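Local coordinates for putative dihydrodipicolinate synthase family protein (Coccidioides immitis, PDB 3QFE), which is of unknown function but belongs to the dihydrodipicolinate synthase family and folds as a TIM barrel followed by additional C-terminal helices, at residues A[38-43]-A[224-229]; A[219-224]-A[305-310]; A[245-250]-A[311-316]; A[262-267]-A[301-306]; A[268-273]-A[284-289]. All blocks are in the same frame, centred on the assembly; numbering follows the deposited sequence.

Contact 1 of 5, residues A[38-43]-A[224-229]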
# COMPACT_ATOMS: atom_id res chain seq x y z
N TYR A 38 10.35 -8.18 1.62
CA TYR A 38 10.14 -6.91 2.31
C TYR A 38 11.45 -6.12 2.44
O TYR A 38 11.46 -4.90 2.26
CB TYR A 38 9.63 -7.16 3.72
CG TYR A 38 8.18 -7.60 3.90
CD1 TYR A 38 7.19 -7.28 3.00
CD2 TYR A 38 7.81 -8.31 5.04
CE1 TYR A 38 5.87 -7.68 3.21
CE2 TYR A 38 6.50 -8.70 5.28
CZ TYR A 38 5.54 -8.38 4.36
OH TYR A 38 4.25 -8.77 4.58
N ALA A 39 12.54 -6.82 2.80
CA ALA A 39 13.82 -6.18 2.99
C ALA A 39 14.30 -5.60 1.65
O ALA A 39 14.74 -4.44 1.58
CB ALA A 39 14.82 -7.14 3.56
N TYR A 40 14.17 -6.37 0.58
CA TYR A 40 14.54 -5.89 -0.74
C TYR A 40 13.74 -4.61 -1.10
O TYR A 40 14.32 -3.62 -1.60
CB TYR A 40 14.30 -6.96 -1.79
CG TYR A 40 14.74 -6.50 -3.16
CD1 TYR A 40 16.08 -6.57 -3.53
CD2 TYR A 40 13.82 -5.97 -4.06
CE1 TYR A 40 16.49 -6.14 -4.77
CE2 TYR A 40 14.23 -5.52 -5.31
CZ TYR A 40 15.56 -5.60 -5.65
OH TYR A 40 15.97 -5.16 -6.88
N LEU A 41 12.43 -4.63 -0.88
CA LEU A 41 11.60 -3.46 -1.20
C LEU A 41 12.02 -2.23 -0.38
O LEU A 41 12.10 -1.12 -0.92
CB LEU A 41 10.10 -3.73 -0.99
CG LEU A 41 9.41 -4.79 -1.85
CD1 LEU A 41 7.95 -4.83 -1.43
CD2 LEU A 41 9.53 -4.51 -3.33
N ALA A 42 12.29 -2.42 0.90
CA ALA A 42 12.63 -1.27 1.73
C ALA A 42 13.97 -0.67 1.37
O ALA A 42 14.22 0.51 1.67
CB ALA A 42 12.58 -1.61 3.22
N ARG A 43 14.81 -1.46 0.72
CA ARG A 43 16.13 -1.02 0.28
C ARG A 43 16.15 -0.46 -1.18
O ARG A 43 17.22 -0.19 -1.77
CB ARG A 43 17.13 -2.18 0.49
CG ARG A 43 17.38 -2.47 1.99
CD ARG A 43 18.47 -1.55 2.59
NE ARG A 43 19.61 -1.51 1.68
CZ ARG A 43 20.49 -2.50 1.55
NH1 ARG A 43 20.41 -3.60 2.32
NH2 ARG A 43 21.44 -2.40 0.63
N VAL A 224 6.52 -4.31 -8.16
CA VAL A 224 7.15 -4.90 -9.33
C VAL A 224 8.48 -4.23 -9.67
O VAL A 224 9.50 -4.90 -9.83
CB VAL A 224 6.21 -4.86 -10.53
CG1 VAL A 224 6.78 -5.71 -11.65
CG2 VAL A 224 4.84 -5.37 -10.11
N PHE A 225 8.47 -2.89 -9.75
CA PHE A 225 9.65 -2.10 -10.07
C PHE A 225 9.84 -0.97 -9.06
O PHE A 225 9.61 0.19 -9.37
CB PHE A 225 9.53 -1.59 -11.50
CG PHE A 225 9.38 -2.69 -12.52
CD1 PHE A 225 10.36 -3.63 -12.70
CD2 PHE A 225 8.24 -2.78 -13.30
CE1 PHE A 225 10.20 -4.66 -13.63
CE2 PHE A 225 8.09 -3.77 -14.25
CZ PHE A 225 9.06 -4.72 -14.41
N PRO A 226 10.26 -1.30 -7.84
CA PRO A 226 10.27 -0.26 -6.82
C PRO A 226 11.25 0.89 -7.08
O PRO A 226 10.95 2.04 -6.75
CB PRO A 226 10.61 -1.02 -5.53
CG PRO A 226 11.29 -2.28 -5.99
CD PRO A 226 10.61 -2.62 -7.28
N LYS A 227 12.42 0.58 -7.66
CA LYS A 227 13.43 1.62 -7.92
C LYS A 227 12.90 2.62 -8.94
O LYS A 227 13.05 3.84 -8.76
CB LYS A 227 14.75 1.01 -8.44
CG LYS A 227 15.89 1.01 -7.46
CD LYS A 227 16.08 2.37 -6.77
CE LYS A 227 17.54 2.76 -6.68
NZ LYS A 227 17.71 3.98 -5.88
N THR A 228 12.29 2.10 -10.00
CA THR A 228 11.68 2.95 -11.02
C THR A 228 10.61 3.86 -10.42
O THR A 228 10.65 5.07 -10.62
CB THR A 228 11.13 2.13 -12.20
OG1 THR A 228 12.17 1.29 -12.71
CG2 THR A 228 10.67 3.04 -13.33
N VAL A 229 9.69 3.30 -9.65
CA VAL A 229 8.64 4.13 -9.09
C VAL A 229 9.23 5.18 -8.15
O VAL A 229 8.78 6.32 -8.14
CB VAL A 229 7.52 3.29 -8.38
CG1 VAL A 229 6.57 4.20 -7.63
CG2 VAL A 229 6.73 2.52 -9.39
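L41 sets its CD2 methyl against the CG corner of P226, 3.9 Å from that atom. This is a seam of the TIM barrel: L41 belongs to helix 31-42, the first of the barrel's outer layer, and P226 begins helix 226-237, which follows the last strand. The first and last strands of the barrel pair side by side, and here the helices after them meet.

The two side chains are set at nearly 90°. In L41, CG lies beside the backbone N (chi1 -63°); chi2 (-179°) carries CD1 straight on, and CD2, the branch that turns off, meets the proline. Below the pair, L41 rests on C16 and V229 on I14, both of strand 13-17, so this buried seam sits directly on the barrel wall. P226 takes the first position of its helix, just after the N-cap residue F225, where the ring blocks no helical hydrogen bond. On its other flank P226 touches E314 of helix 297-317.

Y40 adds a looser contact. This residue, whose side chain is about 8 Å from a bound calcium ion, brings its ring obliquely to the proline, CE2 of Y40 standing 4.4 Å from CG of P226.

Contact 2 of 5, residues A[219-224]-A[305-310]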
# COMPACT_ATOMS: atom_id res chain seq x y z
N ALA A 219 1.49 2.68 -4.12
CA ALA A 219 1.41 2.12 -5.48
C ALA A 219 1.67 0.60 -5.57
O ALA A 219 2.80 0.15 -5.39
CB ALA A 219 2.39 2.85 -6.39
N ALA A 220 0.62 -0.16 -5.87
CA ALA A 220 0.72 -1.60 -6.15
C ALA A 220 1.92 -1.95 -7.03
O ALA A 220 2.58 -2.97 -6.80
CB ALA A 220 -0.55 -2.10 -6.82
N PHE A 221 2.21 -1.11 -8.01
CA PHE A 221 3.21 -1.39 -9.03
C PHE A 221 4.64 -1.23 -8.50
O PHE A 221 5.61 -1.64 -9.16
CB PHE A 221 2.99 -0.45 -10.22
CG PHE A 221 3.67 -0.89 -11.48
CD1 PHE A 221 3.50 -2.19 -11.97
CD2 PHE A 221 4.47 -0.01 -12.19
CE1 PHE A 221 4.10 -2.59 -13.13
CE2 PHE A 221 5.08 -0.41 -13.37
CZ PHE A 221 4.89 -1.70 -13.84
N ALA A 222 4.78 -0.62 -7.33
CA ALA A 222 6.07 -0.51 -6.66
C ALA A 222 6.48 -1.88 -6.13
O ALA A 222 7.63 -2.07 -5.79
CB ALA A 222 6.01 0.50 -5.52
N ASN A 223 5.54 -2.83 -6.07
CA ASN A 223 5.88 -4.24 -5.83
C ASN A 223 6.77 -4.77 -6.93
O ASN A 223 7.65 -5.61 -6.69
CB ASN A 223 4.63 -5.13 -5.82
CG ASN A 223 3.98 -5.21 -4.46
OD1 ASN A 223 4.51 -5.83 -3.54
ND2 ASN A 223 2.78 -4.64 -4.35
N VAL A 224 6.52 -4.31 -8.16
CA VAL A 224 7.15 -4.90 -9.33
C VAL A 224 8.48 -4.23 -9.67
O VAL A 224 9.50 -4.90 -9.83
CB VAL A 224 6.21 -4.86 -10.53
CG1 VAL A 224 6.78 -5.71 -11.65
CG2 VAL A 224 4.84 -5.37 -10.11
N LYS A 305 5.56 -9.28 -21.97
CA LYS A 305 5.72 -8.40 -23.13
C LYS A 305 5.63 -6.93 -22.73
O LYS A 305 6.53 -6.13 -23.03
CB LYS A 305 4.69 -8.71 -24.23
N VAL A 306 4.55 -6.59 -22.02
CA VAL A 306 4.21 -5.21 -21.71
C VAL A 306 5.12 -4.57 -20.66
O VAL A 306 5.22 -3.34 -20.60
CB VAL A 306 2.73 -5.12 -21.27
CG1 VAL A 306 2.46 -3.97 -20.29
CG2 VAL A 306 1.83 -5.04 -22.50
N MET A 307 5.79 -5.37 -19.85
CA MET A 307 6.65 -4.84 -18.79
C MET A 307 8.15 -4.90 -19.11
O MET A 307 8.96 -4.41 -18.32
CB MET A 307 6.35 -5.54 -17.47
CG MET A 307 4.98 -5.28 -16.91
SD MET A 307 4.83 -5.96 -15.24
CE MET A 307 3.09 -5.67 -14.93
N ALA A 308 8.52 -5.49 -20.25
CA ALA A 308 9.92 -5.73 -20.62
C ALA A 308 10.78 -4.48 -20.67
O ALA A 308 11.97 -4.52 -20.26
CB ALA A 308 10.02 -6.46 -21.96
N GLU A 309 10.19 -3.38 -21.15
CA GLU A 309 10.93 -2.12 -21.28
C GLU A 309 11.26 -1.52 -19.91
O GLU A 309 12.39 -1.11 -19.67
CB GLU A 309 10.18 -1.09 -22.14
CG GLU A 309 10.92 0.25 -22.25
CD GLU A 309 10.21 1.31 -23.11
OE1 GLU A 309 10.89 1.98 -23.91
OE2 GLU A 309 8.97 1.50 -22.97
N VAL A 310 10.26 -1.46 -19.03
CA VAL A 310 10.47 -0.95 -17.67
C VAL A 310 11.38 -1.88 -16.85
O VAL A 310 12.16 -1.41 -16.03
CB VAL A 310 9.11 -0.68 -16.98
CG1 VAL A 310 9.28 -0.38 -15.50
CG2 VAL A 310 8.43 0.51 -17.67
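M307 drives its thioether into the angle between F221 and V224, and with the first of these it makes a Met-aromatic contact. It joins the loop after the eighth strand of the TIM barrel, 219-224, to helix 297-317, the long C-terminal helix packed outside the barrel.

F221 and M307 approach from opposite directions. The methionine comes to the ring at its edge, close to the ring plane: its CE methyl is 3.7 Å from CE1 of F221, while SD of M307 lies 5.3 Å from the centroid of the F221 ring, 85° off the ring normal. The sulfur therefore faces the ring's hydrogen-bearing rim and not its pi cloud. With CG anti to its backbone N (chi1 -162°), F221 points its ring away from the loop and at the helix, and M307 answers with a chain that is extended beyond CG. V224 comes in crosswise to the methionine and touches the sulfur from a second direction, V224 CG1 to M307 SD 4.1 Å. F272 and A268 also pack on this buried methionine.

The loop that presents F221 and V224 includes a short 3-10 turn, 220-222, and N223 pins it to the chain around. The N223 amide is held at both ends: OD1 accepts from Y37 OH and V19 N, and ND2 also reaches P17 O. Within the loop, A220 O receives the N223 backbone N as well as N223 ND2, the latter at 3.0 Å, in the carbonyl plane on a lone pair.

Contact 3 of 5, residues A[245-250]-A[311-316]. With CA (calcium ion), chain C.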
# COMPACT_ATOMS: atom_id res chain seq x y z
N MET A 245 8.25 12.94 -16.09
CA MET A 245 7.05 12.67 -16.89
C MET A 245 7.32 11.62 -17.97
O MET A 245 6.49 10.73 -18.18
CB MET A 245 6.47 13.96 -17.50
N GLU A 246 8.47 11.72 -18.63
CA GLU A 246 8.89 10.71 -19.60
C GLU A 246 8.99 9.31 -18.97
O GLU A 246 8.50 8.35 -19.54
CB GLU A 246 10.20 11.13 -20.28
CG GLU A 246 10.73 10.17 -21.38
CD GLU A 246 9.75 9.94 -22.55
OE1 GLU A 246 10.02 10.47 -23.66
OE2 GLU A 246 8.73 9.23 -22.36
N LEU A 247 9.59 9.20 -17.79
CA LEU A 247 9.70 7.91 -17.09
C LEU A 247 8.33 7.45 -16.54
O LEU A 247 7.96 6.26 -16.62
CB LEU A 247 10.72 8.00 -15.96
CG LEU A 247 11.13 6.70 -15.25
CD1 LEU A 247 11.94 5.80 -16.18
CD2 LEU A 247 11.91 7.00 -13.96
N HIS A 248 7.57 8.41 -16.00
CA HIS A 248 6.22 8.16 -15.54
C HIS A 248 5.35 7.56 -16.63
O HIS A 248 4.61 6.61 -16.41
CB HIS A 248 5.60 9.44 -14.97
CG HIS A 248 4.26 9.24 -14.35
ND1 HIS A 248 3.37 10.27 -14.14
CD2 HIS A 248 3.64 8.12 -13.91
CE1 HIS A 248 2.27 9.80 -13.58
NE2 HIS A 248 2.40 8.49 -13.44
N ARG A 249 5.47 8.12 -17.83
CA ARG A 249 4.75 7.64 -18.99
C ARG A 249 5.02 6.15 -19.24
O ARG A 249 4.09 5.35 -19.32
CB ARG A 249 5.19 8.44 -20.20
CG ARG A 249 4.11 9.05 -20.99
CD ARG A 249 4.72 9.59 -22.26
NE ARG A 249 4.19 10.89 -22.65
CZ ARG A 249 4.86 12.04 -22.56
NH1 ARG A 249 6.11 12.07 -22.09
NH2 ARG A 249 4.28 13.17 -22.96
N LYS A 250 6.29 5.80 -19.38
CA LYS A 250 6.72 4.40 -19.55
C LYS A 250 6.17 3.48 -18.48
O LYS A 250 5.73 2.37 -18.77
CB LYS A 250 8.24 4.31 -19.58
CG LYS A 250 8.84 5.01 -20.78
CD LYS A 250 10.28 4.60 -20.97
CE LYS A 250 10.85 5.11 -22.27
NZ LYS A 250 11.29 6.53 -22.15
N ALA A 311 11.33 -3.19 -17.10
CA ALA A 311 12.29 -4.13 -16.52
C ALA A 311 13.73 -3.74 -16.87
O ALA A 311 14.60 -3.75 -16.00
CB ALA A 311 12.01 -5.57 -16.96
N ALA A 312 13.97 -3.36 -18.12
CA ALA A 312 15.31 -2.96 -18.54
C ALA A 312 15.74 -1.67 -17.86
O ALA A 312 16.91 -1.50 -17.51
CB ALA A 312 15.41 -2.83 -20.07
N ILE A 313 14.78 -0.77 -17.65
CA ILE A 313 15.03 0.47 -16.92
C ILE A 313 15.37 0.18 -15.45
O ILE A 313 16.30 0.78 -14.90
CB ILE A 313 13.84 1.44 -17.03
CG1 ILE A 313 13.78 2.06 -18.45
CG2 ILE A 313 13.89 2.52 -15.93
CD1 ILE A 313 12.48 2.80 -18.72
N GLU A 314 14.62 -0.74 -14.85
CA GLU A 314 14.86 -1.16 -13.47
C GLU A 314 16.24 -1.85 -13.30
O GLU A 314 16.95 -1.60 -12.33
CB GLU A 314 13.75 -2.07 -13.00
CG GLU A 314 13.89 -2.59 -11.55
CD GLU A 314 13.30 -1.65 -10.50
OE1 GLU A 314 12.83 -0.53 -10.85
OE2 GLU A 314 13.29 -2.01 -9.32
N ALA A 315 16.62 -2.71 -14.24
CA ALA A 315 17.95 -3.29 -14.22
C ALA A 315 19.05 -2.21 -14.37
O ALA A 315 20.17 -2.38 -13.89
CB ALA A 315 18.09 -4.36 -15.28
N GLY A 316 18.70 -1.09 -15.00
CA GLY A 316 19.63 0.03 -15.14
C GLY A 316 19.78 0.87 -13.88
O GLY A 316 20.84 1.47 -13.66
CA CA C . 21.74 -3.77 -12.66
O HOH W 1 23.38 -5.68 -13.13
O HOH W 2 22.71 -4.41 -10.47
O HOH W 3 20.08 -5.48 -12.43
O HOH W 4 22.29 -4.05 -14.94
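Helix 241-254 and the last turns of helix 297-317 keep their backbones well apart, the nearest CA atoms being those of L247 and I313 at 9.2 Å. Both helices belong to the C-terminal addition to the TIM barrel, and at this surface site side chains alone bridge them.

I313 is the centre of the contact and uses both its branches. Its CG2 meets CD1 of L247 at 3.8 Å. The longer branch, set beside the backbone N (chi1 -73°), carries CD1 to the methylene chain of K250, where CD waits at 3.6 Å. K250 thus lends its apolar length to the packing. Its chain then bends at the last torsion (chi4 82°) and brings the ammonium within a long 3.7 Å, NZ to OE2, of E246. R249 forms a still longer pair with the same carboxylate (NH1 to OE2 of E246 3.9 Å), which gives a weak charge network along the outer side of the helix.

Further along, helix 297-317 ends at a calcium ion. S318 OXT and four waters coordinate it, together with the A315 carbonyl, whose O lies 2.4 Å from the calcium.

Contact 4 of 5, residues A[262-267]-A[301-306]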
# COMPACT_ATOMS: atom_id res chain seq x y z
N ILE A 262 -5.26 -8.75 -8.39
CA ILE A 262 -4.23 -9.28 -7.48
C ILE A 262 -3.36 -10.41 -8.07
O ILE A 262 -2.15 -10.41 -7.88
CB ILE A 262 -4.87 -9.73 -6.13
CG1 ILE A 262 -5.22 -8.51 -5.28
CG2 ILE A 262 -3.94 -10.67 -5.34
CD1 ILE A 262 -6.38 -8.78 -4.32
N ALA A 263 -3.97 -11.35 -8.78
CA ALA A 263 -3.22 -12.48 -9.31
C ALA A 263 -2.15 -12.05 -10.33
O ALA A 263 -1.06 -12.65 -10.39
CB ALA A 263 -4.16 -13.49 -9.93
N THR A 264 -2.46 -11.03 -11.12
CA THR A 264 -1.54 -10.52 -12.12
C THR A 264 -0.39 -9.77 -11.45
O THR A 264 0.77 -9.96 -11.82
CB THR A 264 -2.27 -9.63 -13.16
OG1 THR A 264 -3.24 -10.42 -13.85
CG2 THR A 264 -1.31 -9.11 -14.20
N THR A 265 -0.72 -8.93 -10.48
CA THR A 265 0.29 -8.20 -9.71
C THR A 265 1.26 -9.16 -9.01
O THR A 265 2.47 -9.00 -9.15
CB THR A 265 -0.36 -7.23 -8.70
OG1 THR A 265 -1.04 -6.21 -9.42
CG2 THR A 265 0.71 -6.57 -7.78
N LYS A 266 0.74 -10.15 -8.29
CA LYS A 266 1.59 -11.19 -7.66
C LYS A 266 2.54 -11.85 -8.65
O LYS A 266 3.72 -12.06 -8.33
CB LYS A 266 0.77 -12.26 -6.94
CG LYS A 266 -0.07 -11.73 -5.79
CD LYS A 266 -0.65 -12.87 -4.94
CE LYS A 266 0.43 -13.45 -4.06
NZ LYS A 266 -0.05 -14.45 -3.09
N TYR A 267 2.05 -12.16 -9.85
CA TYR A 267 2.85 -12.85 -10.86
C TYR A 267 3.95 -11.92 -11.41
O TYR A 267 5.08 -12.35 -11.67
CB TYR A 267 1.97 -13.40 -11.99
CG TYR A 267 2.80 -13.95 -13.13
CD1 TYR A 267 3.40 -15.22 -13.03
CD2 TYR A 267 3.06 -13.19 -14.26
CE1 TYR A 267 4.19 -15.71 -14.06
CE2 TYR A 267 3.86 -13.67 -15.29
CZ TYR A 267 4.42 -14.93 -15.18
OH TYR A 267 5.23 -15.41 -16.20
N GLN A 301 1.88 -14.19 -20.46
CA GLN A 301 2.63 -13.74 -21.65
C GLN A 301 2.56 -12.21 -21.77
O GLN A 301 3.59 -11.55 -21.93
CB GLN A 301 2.18 -14.45 -22.92
N GLU A 302 1.35 -11.65 -21.61
CA GLU A 302 1.09 -10.20 -21.65
C GLU A 302 1.97 -9.41 -20.65
O GLU A 302 2.56 -8.39 -20.99
CB GLU A 302 -0.40 -9.92 -21.41
CG GLU A 302 -0.96 -8.60 -21.99
CD GLU A 302 -2.40 -8.29 -21.49
OE1 GLU A 302 -3.36 -9.00 -21.88
OE2 GLU A 302 -2.58 -7.33 -20.70
N VAL A 303 2.06 -9.91 -19.42
CA VAL A 303 2.90 -9.29 -18.41
C VAL A 303 4.34 -9.18 -18.88
O VAL A 303 4.93 -8.10 -18.80
CB VAL A 303 2.80 -10.06 -17.09
CG1 VAL A 303 3.83 -9.52 -16.06
CG2 VAL A 303 1.39 -9.94 -16.54
N ARG A 304 4.89 -10.27 -19.40
CA ARG A 304 6.27 -10.30 -19.86
C ARG A 304 6.51 -9.35 -21.04
O ARG A 304 7.54 -8.68 -21.09
CB ARG A 304 6.70 -11.72 -20.20
CG ARG A 304 6.45 -12.73 -19.08
CD ARG A 304 7.11 -14.09 -19.31
NE ARG A 304 6.49 -14.82 -20.43
CZ ARG A 304 5.60 -15.81 -20.31
NH1 ARG A 304 5.19 -16.22 -19.12
NH2 ARG A 304 5.11 -16.39 -21.40
N LYS A 305 5.56 -9.28 -21.97
CA LYS A 305 5.72 -8.40 -23.13
C LYS A 305 5.63 -6.93 -22.73
O LYS A 305 6.53 -6.13 -23.03
CB LYS A 305 4.69 -8.71 -24.23
N VAL A 306 4.55 -6.59 -22.02
CA VAL A 306 4.21 -5.21 -21.71
C VAL A 306 5.12 -4.57 -20.66
O VAL A 306 5.22 -3.34 -20.60
CB VAL A 306 2.73 -5.12 -21.27
CG1 VAL A 306 2.46 -3.97 -20.29
CG2 VAL A 306 1.83 -5.04 -22.50
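Three contacts join T264 and Y267 to V303 and R304 across a helix pair in the C-terminal part of this TIM-barrel protein. The methyls come first: T264 CG2 and V303 CG2 meet at 3.7 Å, the two short side chains lying alongside with their ends pointing opposite ways. V303 then turns CG1 to the rim of the Y267 ring, close to the ring plane, 4.2 Å from CD2. The third is polar. R304 NH1 gives a hydrogen bond to Y267 OH over 3.0 Å, somewhat bent at the hydrogen (146°). The oxygen lies almost in the guanidinium plane, although ring and guanidinium planes are strongly inclined to each other.

Position follows from the torsions and the backbones. Y267 has CG anti to its backbone N (chi1 173°), which sends the ring across to the other helix, while the arginine chain bends at chi3 to bring its end back over its own helix. The short segments 262-267 and 301-306 cross at -54° with their axes 10.7 Å apart, a spacing the tyrosine can span.

Outward of this shell, P295 touches the Y267 side chain, P257 backs T264, and I271, one turn after Y267, packs on R304. The guanidinium also lies against its own helix: CA of Q301 sits 3.6 Å above one face, toward the rim.

Contact 5 of 5, residues A[268-273]-A[284-289]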
# COMPACT_ATOMS: atom_id res chain seq x y z
N ALA A 268 3.63 -10.64 -11.56
CA ALA A 268 4.63 -9.68 -12.04
C ALA A 268 5.74 -9.55 -11.00
O ALA A 268 6.91 -9.58 -11.33
CB ALA A 268 3.98 -8.33 -12.34
N ALA A 269 5.36 -9.44 -9.73
CA ALA A 269 6.34 -9.41 -8.65
C ALA A 269 7.17 -10.68 -8.66
O ALA A 269 8.39 -10.63 -8.46
CB ALA A 269 5.65 -9.24 -7.32
N ALA A 270 6.53 -11.83 -8.93
CA ALA A 270 7.24 -13.10 -8.95
C ALA A 270 8.38 -13.07 -9.96
O ALA A 270 9.47 -13.60 -9.70
CB ALA A 270 6.31 -14.25 -9.24
N ILE A 271 8.16 -12.47 -11.12
CA ILE A 271 9.17 -12.62 -12.16
C ILE A 271 10.10 -11.44 -12.27
O ILE A 271 11.11 -11.51 -12.98
CB ILE A 271 8.57 -13.02 -13.53
CG1 ILE A 271 7.56 -11.98 -14.01
CG2 ILE A 271 7.99 -14.45 -13.46
CD1 ILE A 271 7.48 -11.93 -15.52
N PHE A 272 9.78 -10.36 -11.57
CA PHE A 272 10.66 -9.21 -11.59
C PHE A 272 11.31 -9.00 -10.23
O PHE A 272 12.42 -9.49 -10.01
CB PHE A 272 9.93 -7.98 -12.12
CG PHE A 272 9.49 -8.13 -13.55
CD1 PHE A 272 10.45 -8.31 -14.57
CD2 PHE A 272 8.13 -8.13 -13.89
CE1 PHE A 272 10.05 -8.48 -15.93
CE2 PHE A 272 7.72 -8.29 -15.24
CZ PHE A 272 8.68 -8.46 -16.26
N SER A 273 10.61 -8.35 -9.31
CA SER A 273 11.18 -8.00 -8.01
C SER A 273 11.57 -9.20 -7.12
O SER A 273 12.63 -9.17 -6.48
CB SER A 273 10.22 -7.10 -7.24
OG SER A 273 9.04 -7.81 -7.00
N GLU A 284 5.56 -20.02 -7.80
CA GLU A 284 4.67 -20.92 -7.08
C GLU A 284 4.21 -20.27 -5.78
O GLU A 284 3.05 -20.39 -5.42
CB GLU A 284 5.35 -22.27 -6.82
N LYS A 285 5.10 -19.52 -5.14
CA LYS A 285 4.88 -18.92 -3.83
C LYS A 285 3.98 -17.71 -3.89
O LYS A 285 3.42 -17.28 -2.87
CB LYS A 285 6.23 -18.51 -3.21
CG LYS A 285 7.13 -19.66 -2.85
CD LYS A 285 8.57 -19.23 -2.64
CE LYS A 285 9.37 -20.37 -2.04
NZ LYS A 285 10.83 -20.05 -2.06
N LEU A 286 3.85 -17.16 -5.09
CA LEU A 286 3.03 -15.99 -5.32
C LEU A 286 1.74 -16.29 -6.11
O LEU A 286 1.11 -15.38 -6.69
CB LEU A 286 3.85 -14.87 -5.95
CG LEU A 286 4.85 -14.27 -4.95
CD1 LEU A 286 5.95 -13.47 -5.65
CD2 LEU A 286 4.13 -13.43 -3.90
N ARG A 287 1.34 -17.56 -6.12
CA ARG A 287 -0.05 -17.89 -6.40
C ARG A 287 -0.99 -17.20 -5.42
O ARG A 287 -0.65 -16.99 -4.27
CB ARG A 287 -0.26 -19.40 -6.32
CG ARG A 287 0.34 -20.15 -7.49
CD ARG A 287 0.27 -21.64 -7.26
NE ARG A 287 1.27 -22.31 -8.09
CZ ARG A 287 1.21 -23.57 -8.50
NH1 ARG A 287 0.19 -24.35 -8.16
NH2 ARG A 287 2.19 -24.06 -9.26
N PRO A 288 -2.17 -16.80 -5.88
CA PRO A 288 -3.22 -16.39 -4.96
C PRO A 288 -3.53 -17.53 -3.99
O PRO A 288 -3.35 -18.69 -4.34
CB PRO A 288 -4.43 -16.14 -5.87
CG PRO A 288 -3.99 -16.47 -7.28
CD PRO A 288 -2.52 -16.54 -7.30
N ARG A 289 -3.98 -17.21 -2.79
CA ARG A 289 -4.28 -18.25 -1.82
C ARG A 289 -5.47 -19.09 -2.29
O ARG A 289 -6.41 -18.55 -2.87
CB ARG A 289 -4.55 -17.65 -0.42
CG ARG A 289 -4.00 -18.51 0.64
CD ARG A 289 -4.48 -18.19 2.06
NE ARG A 289 -3.68 -18.96 3.01
CZ ARG A 289 -3.48 -18.64 4.28
NH1 ARG A 289 -4.06 -17.58 4.82
NH2 ARG A 289 -2.70 -19.41 5.02
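R289 NH1 is gripped by two oxygens, E65 OE1 in a salt bridge and L60 O in a hydrogen bond, while NE of the same guanidinium makes a salt bridge to D27 OD1. R289 ends the strip 284-289, which leaves helix 282-285 and runs past helix 262-271 in this TIM-barrel protein. Closer to that helix, R287 O accepts from K266 NZ, which also holds T20 O and the E57 carboxylate; the backbone N of R289 bonds to E57 too, so that one glutamate serves both K266 and the strip. T20 and E57 lie in loops after the first two strands, which places the strip beside the C-terminal mouth of the barrel, the end where TIM-barrel proteins have their active sites.

Between these polar ties and the end of the helix is a small apolar contact. L286 directs its CD1 methyl onto the surface of the helix at A270, 3.6 Å from CA and 3.7 Å from CB of that residue. The helix offers an alanine here, and the backbones come close, A270 CA to L286 CA 6.3 Å. A269 comes nearest with its backbone C, 4.3 Å from L286 CD1. L286 is the first residue after its helix to leave helical angles, and its CG, beside the backbone N (chi1 -71°), points the branch inward, where F21 and the side chain of K266 also pack on it.

At its far end helix 262-271 closes with F272 N bonded to A268 O at 3.0 Å.

Helix 297-317 is the common partner of contacts 2, 3 and 4: centres of contacts 4 and 2 lie about 8 Å apart, those of 2 and 3 about 9 Å. Contact 5 uses the same helix 262-271 as contact 4. F272 gathers several of them, with its ring against F225, V224, M307 and A311. Contact 1 shares V224 with contact 2 and is fastened to contact 3 by E314, whose carboxylate meets the start of helix 226-237: OE1 of E314 is 2.7 Å from T228 OG1. S273 OG, 2.6 Å from N223 O, likewise joins contacts 5 and 2. The calcium ion sits on A315 of contact 3, with the Y40 side chain of contact 1 about 8 Å away.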